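Long-range contacts in aspartokinase 1, chloroplastic (PDB 2CDQ), which phosphorylates L-aspartate with ATP, the first step in making lysine, threonine, methionine and isoleucine in the plant chloroplast: residues L344-T349 with I382-D387; E189-A194 with A237-K242; E46-I51 with A157-I162; E437-V442 with K480-S485. All coordinates share one frame; numbering follows the deposited sequence.

The four contacts fall into the two functional parts of the enzyme. Contacts 2 and 3 pair helices of the amino acid kinase domain, their centres 25 Å apart. The side chain of Ile51 in contact 3 and that of Thr239 in contact 2 each come to about 11 Å from that of Lys32, an ATP-binding residue by similarity; the side chain of Thr239 is also about 13 Å from the lysine bound in the kinase domain. Contact 1 lies in ACT 1 and touches S-adenosylmethionine, with the side chain of Ile382 about 5 Å from a bound lysine. Contact 4 lies in ACT 2; the centres of contacts 1 and 4 are 29 Å apart. Both meet the second subunit, whereas contacts 2 and 3 do not.

Contact 1 of 4, residues L344-T349 with I382-D387; sequences LDIAST and ISLTLD. With SAM (S-adenosylmethionine), chain F.
Leu344 and Leu384 face each other as a hydrogen-bonded antiparallel pair, and two bonds tie them: Leu344 N to Leu384 O at 2.7 Å and Leu384 N to Leu344 O at 2.9 Å. Ile346 and Ile382 repeat the pattern two residues along. The tight side is the apolar one. Ile346 and Ile382 lie side by side and touch through their CD1 atoms (3.8 Å), while Leu384 sends CD1 to Leu344 CB and CD2 to Ile346 CD1. At the far end Leu344 CD1 meets Leu386 CD1 at 3.8 Å.

The reverse face is polar, with few contacts between the strands, and partly exposed at Asp345. Asp345 OD1 and Ser383 OG are 3.0 Å apart, the carboxylate brought there by a CG anti to the backbone N (chi1 -178°). Asp345 OD1 also forms a salt bridge with Lys459 of the second subunit, and Ser383 OG a hydrogen bond with Ala457 N of that subunit. Past Leu386, Asp387 CB lies 3.3 Å from SAM N6, and Asp387 OD2 is hydrogen-bonded to Ser371 OG and Trp392 NE1. In this ACT sheet, strand 381-386 runs between 341-347 and 372-378, strand 413-418 flanks 341-347, and helix 357-367 covers the apolar face.

Contact 2 of 4, residues E189-A194 with A237-K242; sequences EATYPA and ATTIGK
Lys242 runs in from beside the Tyr192 ring and on across one face, Lys242 CB meeting Tyr192 CE2 at 3.8 Å from just outside the rim. CG stays at the same border, near CE2 and CD2. Lys242 CD moves inward to sit 3.9 Å from the centroid of the Tyr192 ring, a CH-pi contact that also brings it close to Tyr192 CZ. The chain stays extended through CE, which rides a little higher over the ring; the last torsion then turns (chi4 -92°) and brings NZ back down near CE1. From there Lys242 NZ makes a cation-pi contact, 3.8 Å from the Tyr192 centroid and 22° off the normal, and a long salt bridge of 3.6 Å to Glu189 OE2.

The pair joins two helices of the amino acid kinase fold, 191-205 and 232-244, the second of which packs on the central sheet through Ala237 and Ile240, against strands 29-33 and 59-63. Helix 293-302 borders the contact too, with Glu301 touching both Tyr192 and Lys242.

Deeper in, Thr239 meets the ring's edge: Thr239 O lies in the ring plane, 3.8 Å from Tyr192 CE2, while Thr239 CG2 meets Thr191 CG2 at 3.9 Å. A water links Tyr192 OH (2.9 Å) to Thr239 OG1, donating to the latter. Thr239 OG1 is bonded to Leu235 O as well, and Thr191 OG1 to Ile177 N.

Contact 3 of 4, residues E46-I51 with A157-I162; sequences EVADLI and AYLNTI
Ala48 puts its methyl group into a hollow on the end of helix 137-161, and most of the contact is arranged round that small bump. Its helix, 41-53, is the connecting helix of a beta-alpha-beta crossover between the parallel strands 29-33 and 59-63 of the amino acid kinase fold. The hollow is framed by Tyr158, Leu159 and Ile162, and Phe155, one turn earlier, also touches Ala48: a single knob in a four-residue hole, the last corner of which, Ile162, is already past the helical residues. The two helical segments cross at -59°, with their axes 11.1 Å apart at closest approach, and the larger residues of helix 137-161 span most of that gap.

Each wall of the hollow has its own shape. Tyr158 offers the edge of its ring: with CG anti to the backbone N (chi1 173°), the ring is carried toward the other helix, and Ala48 CB lies near the ring plane, 3.9 Å from Tyr158 CE2. Leu159 is forked: CD2 closes on Ala48 CB at 3.8 Å, and CD1 turns to Ile51. Ile162 shuts the outer side more loosely, its CD1 at 4.2 Å from Ala48 CB. One turn on from Ala48, Ile51 makes a second bump, which also leans on Phe155. Ile51 and Leu159 reach out tip to tip, the terminal Ile51 CD1 stopping 4.0 Å from Leu159 CD1.

Contact 4 of 4, residues E437-V442 with K480-S485; sequences ERAFHV and KSFFES
Arg438 slides its aliphatic stem over one face of the Phe482 ring. Arg438 CD sits 4.1 Å from the centroid of the Phe482 ring in a CH-pi contact, and Arg438 CB comes to 3.7 Å from Phe482 CZ; the two side chains run past each other in opposite directions. Because the stem is extended from CG to NE, the guanidinium is carried beyond the ring, its plane turned 75° from that of the phenyl group, to the backbone of Ser481. There Arg438 NE (2.9 Å) and NH2 (3.0 Å) both donate to Ser481 O, which lies in the guanidinium plane. NH2 arrives in the carbonyl plane, on a lone pair, whereas NE stands well above the carbonyl plane.

Beside this grip Val442 CG2 packs on Ser481 CB at 3.5 Å, and Ala439 adds its methyl near Phe482 CE1. These are the two helices of the second ACT domain, 432-446 and 468-483; Phe482 also reaches Leu332 of strand 332-339, and residues of the first helix meet the second subunit.

Ser481 O lies in the last turn or so of its helix, where the partial charge of the helix dipole is expected to be negative. A positive guanidinium sharing that one carbonyl through two N-H groups is therefore probably favoured electrostatically.

Contact 1 of 4, residues L344-T349 with I382-D387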
loop_
_atom_site.group_PDB
_atom_site.type_symbol
_atom_site.label_atom_id
_atom_site.label_comp_id
_atom_site.label_asym_id
_atom_site.label_seq_id
_atom_site.Cartn_x
_atom_site.Cartn_y
_atom_site.Cartn_z
ATOM N N LEU A 344 -8.554 3.352 -7.386
ATOM C CA LEU A 344 -7.997 2.607 -8.515
ATOM C C LEU A 344 -7.558 1.217 -8.106
ATOM O O LEU A 344 -7.001 1.032 -7.026
ATOM C CB LEU A 344 -6.818 3.346 -9.154
ATOM C CG LEU A 344 -7.186 4.491 -10.099
ATOM C CD1 LEU A 344 -6.998 5.806 -9.381
ATOM C CD2 LEU A 344 -6.333 4.445 -11.348
ATOM N N ASP A 345 -7.814 0.248 -8.983
ATOM C CA ASP A 345 -7.385 -1.132 -8.784
ATOM C C ASP A 345 -6.443 -1.557 -9.909
ATOM O O ASP A 345 -6.758 -1.403 -11.090
ATOM C CB ASP A 345 -8.601 -2.055 -8.719
ATOM C CG ASP A 345 -8.228 -3.505 -8.475
ATOM O OD1 ASP A 345 -7.446 -3.785 -7.540
ATOM O OD2 ASP A 345 -8.735 -4.373 -9.217
ATOM N N ILE A 346 -5.286 -2.089 -9.532
ATOM C CA ILE A 346 -4.236 -2.428 -10.489
ATOM C C ILE A 346 -3.837 -3.895 -10.303
ATOM O O ILE A 346 -3.093 -4.228 -9.375
ATOM C CB ILE A 346 -3.006 -1.486 -10.309
ATOM C CG1 ILE A 346 -3.403 -0.029 -10.555
ATOM C CG2 ILE A 346 -1.854 -1.873 -11.229
ATOM C CD1 ILE A 346 -2.532 0.963 -9.836
ATOM N N ALA A 347 -4.330 -4.767 -11.183
ATOM C CA ALA A 347 -4.106 -6.214 -11.044
ATOM C C ALA A 347 -3.190 -6.803 -12.105
ATOM O O ALA A 347 -3.387 -6.576 -13.295
ATOM C CB ALA A 347 -5.431 -6.964 -11.029
ATOM N N SER A 348 -2.196 -7.567 -11.660
ATOM C CA SER A 348 -1.312 -8.308 -12.561
ATOM C C SER A 348 -0.771 -9.569 -11.891
ATOM O O SER A 348 -0.368 -9.529 -10.733
ATOM C CB SER A 348 -0.151 -7.426 -13.040
ATOM O OG SER A 348 0.755 -8.158 -13.853
ATOM N N THR A 349 -0.752 -10.680 -12.625
ATOM C CA THR A 349 -0.203 -11.943 -12.110
ATOM C C THR A 349 1.328 -11.886 -11.976
ATOM O O THR A 349 1.927 -12.677 -11.242
ATOM C CB THR A 349 -0.599 -13.158 -13.001
ATOM O OG1 THR A 349 -0.024 -13.018 -14.307
ATOM C CG2 THR A 349 -2.122 -13.290 -13.118
ATOM N N ILE A 382 -2.625 -4.310 -6.576
ATOM C CA ILE A 382 -2.477 -3.178 -5.679
ATOM C C ILE A 382 -3.620 -2.183 -5.918
ATOM O O ILE A 382 -3.936 -1.840 -7.056
ATOM C CB ILE A 382 -1.008 -2.582 -5.647
ATOM C CG1 ILE A 382 -0.997 -1.067 -5.447
ATOM C CG2 ILE A 382 -0.197 -2.977 -6.889
ATOM C CD1 ILE A 382 -0.740 -0.293 -6.724
ATOM N N SER A 383 -4.276 -1.789 -4.832
ATOM C CA SER A 383 -5.402 -0.868 -4.882
ATOM C C SER A 383 -5.027 0.395 -4.138
ATOM O O SER A 383 -4.267 0.356 -3.169
ATOM C CB SER A 383 -6.634 -1.501 -4.250
ATOM O OG SER A 383 -6.817 -2.821 -4.728
ATOM N N LEU A 384 -5.551 1.518 -4.605
ATOM C CA LEU A 384 -5.173 2.808 -4.061
ATOM C C LEU A 384 -6.279 3.817 -4.232
ATOM O O LEU A 384 -7.195 3.628 -5.030
ATOM C CB LEU A 384 -3.878 3.323 -4.701
ATOM C CG LEU A 384 -3.777 3.518 -6.217
ATOM C CD1 LEU A 384 -4.289 4.881 -6.644
ATOM C CD2 LEU A 384 -2.337 3.346 -6.635
ATOM N N THR A 385 -6.164 4.905 -3.486
ATOM C CA THR A 385 -7.180 5.930 -3.469
ATOM C C THR A 385 -6.458 7.262 -3.659
ATOM O O THR A 385 -5.360 7.447 -3.145
ATOM C CB THR A 385 -7.993 5.829 -2.149
ATOM O OG1 THR A 385 -9.394 5.908 -2.425
ATOM C CG2 THR A 385 -7.599 6.881 -1.150
ATOM N N LEU A 386 -7.037 8.167 -4.440
ATOM C CA LEU A 386 -6.370 9.441 -4.742
ATOM C C LEU A 386 -6.703 10.489 -3.698
ATOM O O LEU A 386 -7.821 10.511 -3.192
ATOM C CB LEU A 386 -6.762 9.949 -6.129
ATOM C CG LEU A 386 -6.536 8.971 -7.277
ATOM C CD1 LEU A 386 -7.179 9.487 -8.553
ATOM C CD2 LEU A 386 -5.055 8.723 -7.469
ATOM N N ASP A 387 -5.739 11.351 -3.377
ATOM C CA ASP A 387 -5.961 12.440 -2.417
ATOM C C ASP A 387 -7.360 13.029 -2.594
ATOM O O ASP A 387 -7.793 13.252 -3.729
ATOM C CB ASP A 387 -4.930 13.554 -2.615
ATOM C CG ASP A 387 -3.649 13.337 -1.823
ATOM O OD1 ASP A 387 -3.578 12.403 -0.996
ATOM O OD2 ASP A 387 -2.705 14.129 -2.026
HETATM N N SAM F . -1.313 17.290 -16.806
HETATM C CA SAM F . -1.280 18.139 -15.619
HETATM C C SAM F . 0.146 18.459 -15.161
HETATM O O SAM F . 0.441 19.579 -14.734
HETATM O OXT SAM F . 1.034 17.606 -15.200
HETATM C CB SAM F . -2.074 17.494 -14.486
HETATM C CG SAM F . -2.465 18.441 -13.346
HETATM S SD SAM F . -1.738 17.921 -11.773
HETATM C CE SAM F . -2.762 16.487 -11.362
HETATM C "C5'" SAM F . -2.191 19.184 -10.540
HETATM C "C4'" SAM F . -3.618 19.743 -10.538
HETATM O "O4'" SAM F . -4.575 18.738 -10.274
HETATM C "C3'" SAM F . -3.802 20.794 -9.453
HETATM O "O3'" SAM F . -4.482 21.893 -10.012
HETATM C "C2'" SAM F . -4.668 20.155 -8.383
HETATM O "O2'" SAM F . -5.638 21.053 -7.881
HETATM C "C1'" SAM F . -5.349 19.011 -9.113
HETATM N N9 SAM F . -5.486 17.781 -8.303
HETATM C C8 SAM F . -6.668 17.229 -7.881
HETATM N N7 SAM F . -6.410 16.098 -7.191
HETATM C C5 SAM F . -5.076 15.909 -7.170
HETATM C C6 SAM F . -4.279 14.916 -6.605
HETATM N N6 SAM F . -4.824 13.906 -5.932
HETATM N N1 SAM F . -2.908 14.988 -6.745
HETATM C C2 SAM F . -2.337 16.038 -7.440
HETATM N N3 SAM F . -3.136 17.020 -7.997
HETATM C C4 SAM F . -4.482 16.957 -7.867
#

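Contact 2 of 4, residues E189-A194 with A237-K242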
loop_
_atom_site.group_PDB
_atom_site.type_symbol
_atom_site.label_atom_id
_atom_site.label_comp_id
_atom_site.label_asym_id
_atom_site.label_seq_id
_atom_site.Cartn_x
_atom_site.Cartn_y
_atom_site.Cartn_z
ATOM N N GLU A 189 16.510 26.366 9.623
ATOM C CA GLU A 189 16.896 26.423 11.044
ATOM C C GLU A 189 17.296 27.806 11.577
ATOM O O GLU A 189 17.160 28.067 12.775
ATOM C CB GLU A 189 17.985 25.386 11.363
ATOM C CG GLU A 189 17.471 24.129 12.086
ATOM C CD GLU A 189 17.165 24.367 13.571
ATOM O OE1 GLU A 189 17.879 25.178 14.216
ATOM O OE2 GLU A 189 16.211 23.733 14.095
ATOM N N ALA A 190 17.775 28.680 10.691
ATOM C CA ALA A 190 18.188 30.042 11.067
ATOM C C ALA A 190 17.023 30.943 11.498
ATOM O O ALA A 190 17.233 32.039 12.032
ATOM C CB ALA A 190 18.977 30.690 9.933
ATOM N N THR A 191 15.800 30.464 11.270
ATOM C CA THR A 191 14.577 31.200 11.582
ATOM C C THR A 191 14.392 31.408 13.087
ATOM O O THR A 191 14.055 32.513 13.518
ATOM C CB THR A 191 13.326 30.514 10.936
ATOM O OG1 THR A 191 13.363 30.686 9.513
ATOM C CG2 THR A 191 12.017 31.090 11.465
ATOM N N TYR A 192 14.626 30.363 13.882
ATOM C CA TYR A 192 14.392 30.436 15.333
ATOM C C TYR A 192 15.208 31.523 16.055
ATOM O O TYR A 192 14.630 32.330 16.792
ATOM C CB TYR A 192 14.564 29.066 16.010
ATOM C CG TYR A 192 13.692 27.988 15.413
ATOM C CD1 TYR A 192 14.247 26.972 14.640
ATOM C CD2 TYR A 192 12.309 27.994 15.604
ATOM C CE1 TYR A 192 13.453 25.979 14.077
ATOM C CE2 TYR A 192 11.501 27.008 15.040
ATOM C CZ TYR A 192 12.081 26.002 14.279
ATOM O OH TYR A 192 11.300 25.016 13.716
ATOM N N PRO A 193 16.545 31.550 15.855
ATOM C CA PRO A 193 17.339 32.625 16.472
ATOM C C PRO A 193 17.011 34.030 15.941
ATOM O O PRO A 193 17.003 34.991 16.724
ATOM C CB PRO A 193 18.786 32.242 16.127
ATOM C CG PRO A 193 18.729 30.780 15.787
ATOM C CD PRO A 193 17.407 30.612 15.113
ATOM N N ALA A 194 16.738 34.139 14.635
ATOM C CA ALA A 194 16.444 35.427 13.997
ATOM C C ALA A 194 15.144 36.041 14.503
ATOM O O ALA A 194 15.077 37.246 14.759
ATOM C CB ALA A 194 16.406 35.280 12.484
ATOM N N ALA A 237 2.493 29.733 13.910
ATOM C CA ALA A 237 2.232 29.772 15.345
ATOM C C ALA A 237 3.194 28.876 16.130
ATOM O O ALA A 237 3.763 29.311 17.125
ATOM C CB ALA A 237 0.791 29.407 15.639
ATOM N N THR A 238 3.382 27.639 15.670
ATOM C CA THR A 238 4.270 26.684 16.348
ATOM C C THR A 238 5.743 27.074 16.230
ATOM O O THR A 238 6.511 26.904 17.178
ATOM C CB THR A 238 4.091 25.256 15.822
ATOM O OG1 THR A 238 4.288 25.247 14.405
ATOM C CG2 THR A 238 2.703 24.730 16.150
ATOM N N THR A 239 6.126 27.593 15.063
ATOM C CA THR A 239 7.471 28.115 14.846
ATOM C C THR A 239 7.798 29.189 15.886
ATOM O O THR A 239 8.766 29.056 16.632
ATOM C CB THR A 239 7.632 28.663 13.413
ATOM O OG1 THR A 239 7.352 27.616 12.476
ATOM C CG2 THR A 239 9.045 29.188 13.173
ATOM N N ILE A 240 6.971 30.233 15.946
ATOM C CA ILE A 240 7.105 31.284 16.960
ATOM C C ILE A 240 7.177 30.698 18.378
ATOM O O ILE A 240 7.979 31.146 19.203
ATOM C CB ILE A 240 5.968 32.327 16.846
ATOM C CG1 ILE A 240 6.126 33.132 15.556
ATOM C CG2 ILE A 240 5.961 33.266 18.045
ATOM C CD1 ILE A 240 4.861 33.830 15.124
ATOM N N GLY A 241 6.353 29.687 18.641
ATOM C CA GLY A 241 6.363 28.975 19.918
ATOM C C GLY A 241 7.732 28.429 20.287
ATOM O O GLY A 241 8.243 28.727 21.373
ATOM N N LYS A 242 8.321 27.641 19.382
ATOM C CA LYS A 242 9.658 27.061 19.573
ATOM C C LYS A 242 10.737 28.141 19.697
ATOM O O LYS A 242 11.627 28.047 20.547
ATOM C CB LYS A 242 10.002 26.085 18.437
ATOM C CG LYS A 242 11.400 25.458 18.532
ATOM C CD LYS A 242 11.610 24.357 17.490
ATOM C CE LYS A 242 12.902 23.564 17.737
ATOM N NZ LYS A 242 14.085 24.108 17.005
HETATM O O HOH W 1 9.338 25.565 11.691
#

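Contact 3 of 4, residues E46-I51 with A157-I162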
loop_
_atom_site.group_PDB
_atom_site.type_symbol
_atom_site.label_atom_id
_atom_site.label_comp_id
_atom_site.label_asym_id
_atom_site.label_seq_id
_atom_site.Cartn_x
_atom_site.Cartn_y
_atom_site.Cartn_z
ATOM N N GLU A 46 -14.602 40.137 18.080
ATOM C CA GLU A 46 -14.592 38.979 18.980
ATOM C C GLU A 46 -13.162 38.629 19.375
ATOM O O GLU A 46 -12.887 38.350 20.544
ATOM C CB GLU A 46 -15.258 37.755 18.332
ATOM C CG GLU A 46 -16.751 37.904 18.010
ATOM C CD GLU A 46 -17.372 36.617 17.467
ATOM O OE1 GLU A 46 -16.638 35.794 16.880
ATOM O OE2 GLU A 46 -18.598 36.425 17.629
ATOM N N VAL A 47 -12.262 38.653 18.390
ATOM C CA VAL A 47 -10.856 38.309 18.604
ATOM C C VAL A 47 -10.223 39.269 19.601
ATOM O O VAL A 47 -9.580 38.836 20.557
ATOM C CB VAL A 47 -10.038 38.286 17.278
ATOM C CG1 VAL A 47 -8.619 37.770 17.518
ATOM C CG2 VAL A 47 -10.729 37.426 16.235
ATOM N N ALA A 48 -10.423 40.568 19.387
ATOM C CA ALA A 48 -9.902 41.584 20.296
ATOM C C ALA A 48 -10.462 41.382 21.708
ATOM O O ALA A 48 -9.747 41.564 22.698
ATOM C CB ALA A 48 -10.216 42.968 19.778
ATOM N N ASP A 49 -11.737 40.986 21.778
ATOM C CA ASP A 49 -12.404 40.638 23.034
ATOM C C ASP A 49 -11.759 39.452 23.726
ATOM O O ASP A 49 -11.695 39.421 24.955
ATOM C CB ASP A 49 -13.886 40.331 22.803
ATOM C CG ASP A 49 -14.788 41.508 23.124
ATOM O OD1 ASP A 49 -14.279 42.637 23.327
ATOM O OD2 ASP A 49 -16.018 41.295 23.171
ATOM N N LEU A 50 -11.299 38.477 22.942
ATOM C CA LEU A 50 -10.548 37.348 23.484
ATOM C C LEU A 50 -9.219 37.799 24.090
ATOM O O LEU A 50 -8.878 37.387 25.204
ATOM C CB LEU A 50 -10.316 36.277 22.421
ATOM C CG LEU A 50 -11.539 35.435 22.063
ATOM C CD1 LEU A 50 -11.409 34.870 20.662
ATOM C CD2 LEU A 50 -11.749 34.321 23.073
ATOM N N ILE A 51 -8.486 38.652 23.371
ATOM C CA ILE A 51 -7.233 39.207 23.886
ATOM C C ILE A 51 -7.444 39.900 25.236
ATOM O O ILE A 51 -6.668 39.695 26.169
ATOM C CB ILE A 51 -6.570 40.178 22.886
ATOM C CG1 ILE A 51 -6.192 39.431 21.602
ATOM C CG2 ILE A 51 -5.338 40.842 23.516
ATOM C CD1 ILE A 51 -5.696 40.320 20.478
ATOM N N ALA A 157 -4.052 48.020 13.595
ATOM C CA ALA A 157 -4.568 49.382 13.666
ATOM C C ALA A 157 -5.783 49.464 14.581
ATOM O O ALA A 157 -5.887 50.387 15.389
ATOM C CB ALA A 157 -4.902 49.898 12.280
ATOM N N TYR A 158 -6.683 48.484 14.472
ATOM C CA TYR A 158 -7.898 48.448 15.300
ATOM C C TYR A 158 -7.605 48.317 16.796
ATOM O O TYR A 158 -8.211 49.024 17.605
ATOM C CB TYR A 158 -8.867 47.351 14.835
ATOM C CG TYR A 158 -10.052 47.152 15.755
ATOM C CD1 TYR A 158 -11.037 48.137 15.887
ATOM C CD2 TYR A 158 -10.186 45.981 16.501
ATOM C CE1 TYR A 158 -12.131 47.960 16.749
ATOM C CE2 TYR A 158 -11.273 45.791 17.358
ATOM C CZ TYR A 158 -12.241 46.783 17.477
ATOM O OH TYR A 158 -13.309 46.588 18.325
ATOM N N LEU A 159 -6.686 47.425 17.163
ATOM C CA LEU A 159 -6.279 47.292 18.563
ATOM C C LEU A 159 -5.800 48.630 19.167
ATOM O O LEU A 159 -6.204 48.999 20.275
ATOM C CB LEU A 159 -5.220 46.195 18.732
ATOM C CG LEU A 159 -5.684 44.731 18.713
ATOM C CD1 LEU A 159 -4.491 43.789 18.855
ATOM C CD2 LEU A 159 -6.731 44.436 19.795
ATOM N N ASN A 160 -4.960 49.351 18.417
ATOM C CA ASN A 160 -4.453 50.669 18.821
ATOM C C ASN A 160 -5.562 51.726 18.933
ATOM O O ASN A 160 -5.453 52.686 19.705
ATOM C CB ASN A 160 -3.361 51.141 17.852
ATOM C CG ASN A 160 -2.154 50.206 17.821
ATOM O OD1 ASN A 160 -1.420 50.071 18.807
ATOM N ND2 ASN A 160 -1.942 49.563 16.679
ATOM N N THR A 161 -6.622 51.533 18.151
ATOM C CA THR A 161 -7.815 52.364 18.208
ATOM C C THR A 161 -8.480 52.256 19.583
ATOM O O THR A 161 -8.926 53.258 20.140
ATOM C CB THR A 161 -8.792 51.971 17.055
ATOM O OG1 THR A 161 -8.338 52.569 15.834
ATOM C CG2 THR A 161 -10.249 52.393 17.323
ATOM N N ILE A 162 -8.503 51.045 20.136
ATOM C CA ILE A 162 -9.299 50.746 21.331
ATOM C C ILE A 162 -8.484 50.625 22.637
ATOM O O ILE A 162 -8.992 50.134 23.654
ATOM C CB ILE A 162 -10.210 49.489 21.111
ATOM C CG1 ILE A 162 -9.382 48.199 21.007
ATOM C CG2 ILE A 162 -11.088 49.667 19.866
ATOM C CD1 ILE A 162 -10.175 46.934 21.303
#

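Contact 4 of 4, residues E437-V442 with K480-S485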
loop_
_atom_site.group_PDB
_atom_site.type_symbol
_atom_site.label_atom_id
_atom_site.label_comp_id
_atom_site.label_asym_id
_atom_site.label_seq_id
_atom_site.Cartn_x
_atom_site.Cartn_y
_atom_site.Cartn_z
ATOM N N GLU A 437 -13.881 -5.794 16.014
ATOM C CA GLU A 437 -15.053 -6.662 16.193
ATOM C C GLU A 437 -16.323 -5.814 16.213
ATOM O O GLU A 437 -17.285 -6.101 15.494
ATOM C CB GLU A 437 -14.964 -7.494 17.482
ATOM C CG GLU A 437 -16.169 -8.436 17.662
ATOM C CD GLU A 437 -16.286 -9.077 19.045
ATOM O OE1 GLU A 437 -15.371 -8.918 19.885
ATOM O OE2 GLU A 437 -17.305 -9.760 19.283
ATOM N N ARG A 438 -16.303 -4.760 17.026
ATOM C CA ARG A 438 -17.454 -3.881 17.187
ATOM C C ARG A 438 -17.815 -3.162 15.883
ATOM O O ARG A 438 -18.976 -3.193 15.450
ATOM C CB ARG A 438 -17.195 -2.876 18.308
ATOM C CG ARG A 438 -18.451 -2.238 18.862
ATOM C CD ARG A 438 -18.140 -1.469 20.123
ATOM N NE ARG A 438 -19.330 -0.904 20.757
ATOM C CZ ARG A 438 -20.142 -1.568 21.581
ATOM N NH1 ARG A 438 -19.927 -2.849 21.870
ATOM N NH2 ARG A 438 -21.184 -0.944 22.115
ATOM N N ALA A 439 -16.808 -2.538 15.263
ATOM C CA ALA A 439 -16.973 -1.790 14.019
ATOM C C ALA A 439 -17.660 -2.632 12.944
ATOM O O ALA A 439 -18.719 -2.254 12.426
ATOM C CB ALA A 439 -15.633 -1.292 13.526
ATOM N N PHE A 440 -17.067 -3.784 12.638
ATOM C CA PHE A 440 -17.609 -4.672 11.621
ATOM C C PHE A 440 -18.948 -5.272 12.013
ATOM O O PHE A 440 -19.777 -5.552 11.140
ATOM C CB PHE A 440 -16.601 -5.748 11.237
ATOM C CG PHE A 440 -15.467 -5.221 10.418
ATOM C CD1 PHE A 440 -14.244 -4.921 11.012
ATOM C CD2 PHE A 440 -15.631 -4.987 9.053
ATOM C CE1 PHE A 440 -13.197 -4.416 10.256
ATOM C CE2 PHE A 440 -14.589 -4.485 8.289
ATOM C CZ PHE A 440 -13.371 -4.197 8.886
ATOM N N HIS A 441 -19.177 -5.445 13.314
ATOM C CA HIS A 441 -20.495 -5.861 13.760
ATOM C C HIS A 441 -21.519 -4.816 13.335
ATOM O O HIS A 441 -22.571 -5.159 12.786
ATOM C CB HIS A 441 -20.567 -6.064 15.265
ATOM C CG HIS A 441 -21.957 -6.332 15.750
ATOM N ND1 HIS A 441 -22.642 -7.490 15.438
ATOM C CD2 HIS A 441 -22.807 -5.574 16.483
ATOM C CE1 HIS A 441 -23.847 -7.442 15.976
ATOM N NE2 HIS A 441 -23.973 -6.291 16.615
ATOM N N VAL A 442 -21.195 -3.545 13.576
ATOM C CA VAL A 442 -22.072 -2.438 13.191
ATOM C C VAL A 442 -22.320 -2.454 11.682
ATOM O O VAL A 442 -23.470 -2.400 11.235
ATOM C CB VAL A 442 -21.509 -1.068 13.647
ATOM C CG1 VAL A 442 -22.299 0.069 13.042
ATOM C CG2 VAL A 442 -21.526 -0.966 15.160
ATOM N N LYS A 480 -22.614 6.055 17.322
ATOM C CA LYS A 480 -23.625 5.573 18.269
ATOM C C LYS A 480 -23.114 4.387 19.088
ATOM O O LYS A 480 -23.364 4.303 20.292
ATOM C CB LYS A 480 -24.910 5.176 17.531
ATOM C CG LYS A 480 -25.834 6.334 17.152
ATOM C CD LYS A 480 -26.919 5.853 16.196
ATOM C CE LYS A 480 -27.848 6.981 15.767
ATOM N NZ LYS A 480 -28.626 6.608 14.544
ATOM N N SER A 481 -22.386 3.491 18.421
ATOM C CA SER A 481 -21.895 2.254 19.022
ATOM C C SER A 481 -20.692 2.467 19.949
ATOM O O SER A 481 -20.518 1.735 20.922
ATOM C CB SER A 481 -21.536 1.262 17.911
ATOM O OG SER A 481 -21.266 -0.036 18.416
ATOM N N PHE A 482 -19.873 3.470 19.642
ATOM C CA PHE A 482 -18.596 3.666 20.324
ATOM C C PHE A 482 -18.609 4.757 21.384
ATOM O O PHE A 482 -17.905 4.653 22.386
ATOM C CB PHE A 482 -17.488 3.963 19.310
ATOM C CG PHE A 482 -16.862 2.731 18.713
ATOM C CD1 PHE A 482 -17.217 2.301 17.435
ATOM C CD2 PHE A 482 -15.913 2.000 19.426
ATOM C CE1 PHE A 482 -16.640 1.159 16.875
ATOM C CE2 PHE A 482 -15.336 0.859 18.879
ATOM C CZ PHE A 482 -15.700 0.438 17.596
ATOM N N PHE A 483 -19.403 5.800 21.158
ATOM C CA PHE A 483 -19.392 6.970 22.027
ATOM C C PHE A 483 -20.715 7.199 22.748
ATOM O O PHE A 483 -20.797 8.034 23.653
ATOM C CB PHE A 483 -19.000 8.214 21.233
ATOM C CG PHE A 483 -17.635 8.129 20.615
ATOM C CD1 PHE A 483 -17.491 7.910 19.249
ATOM C CD2 PHE A 483 -16.491 8.263 21.398
ATOM C CE1 PHE A 483 -16.228 7.827 18.669
ATOM C CE2 PHE A 483 -15.224 8.182 20.831
ATOM C CZ PHE A 483 -15.092 7.963 19.465
ATOM N N GLU A 484 -21.746 6.463 22.353
ATOM C CA GLU A 484 -23.065 6.643 22.950
ATOM C C GLU A 484 -23.565 5.397 23.688
ATOM O O GLU A 484 -24.626 5.430 24.319
ATOM C CB GLU A 484 -24.080 7.103 21.896
ATOM C CG GLU A 484 -23.804 8.493 21.333
ATOM C CD GLU A 484 -24.768 8.882 20.226
ATOM O OE1 GLU A 484 -25.988 8.936 20.487
ATOM O OE2 GLU A 484 -24.302 9.144 19.097
ATOM N N SER A 485 -22.795 4.310 23.618
ATOM C CA SER A 485 -23.167 3.052 24.276
ATOM C C SER A 485 -22.636 2.947 25.714
ATOM O O SER A 485 -22.470 1.844 26.243
ATOM C CB SER A 485 -22.695 1.857 23.443
ATOM O OG SER A 485 -23.257 1.892 22.146
#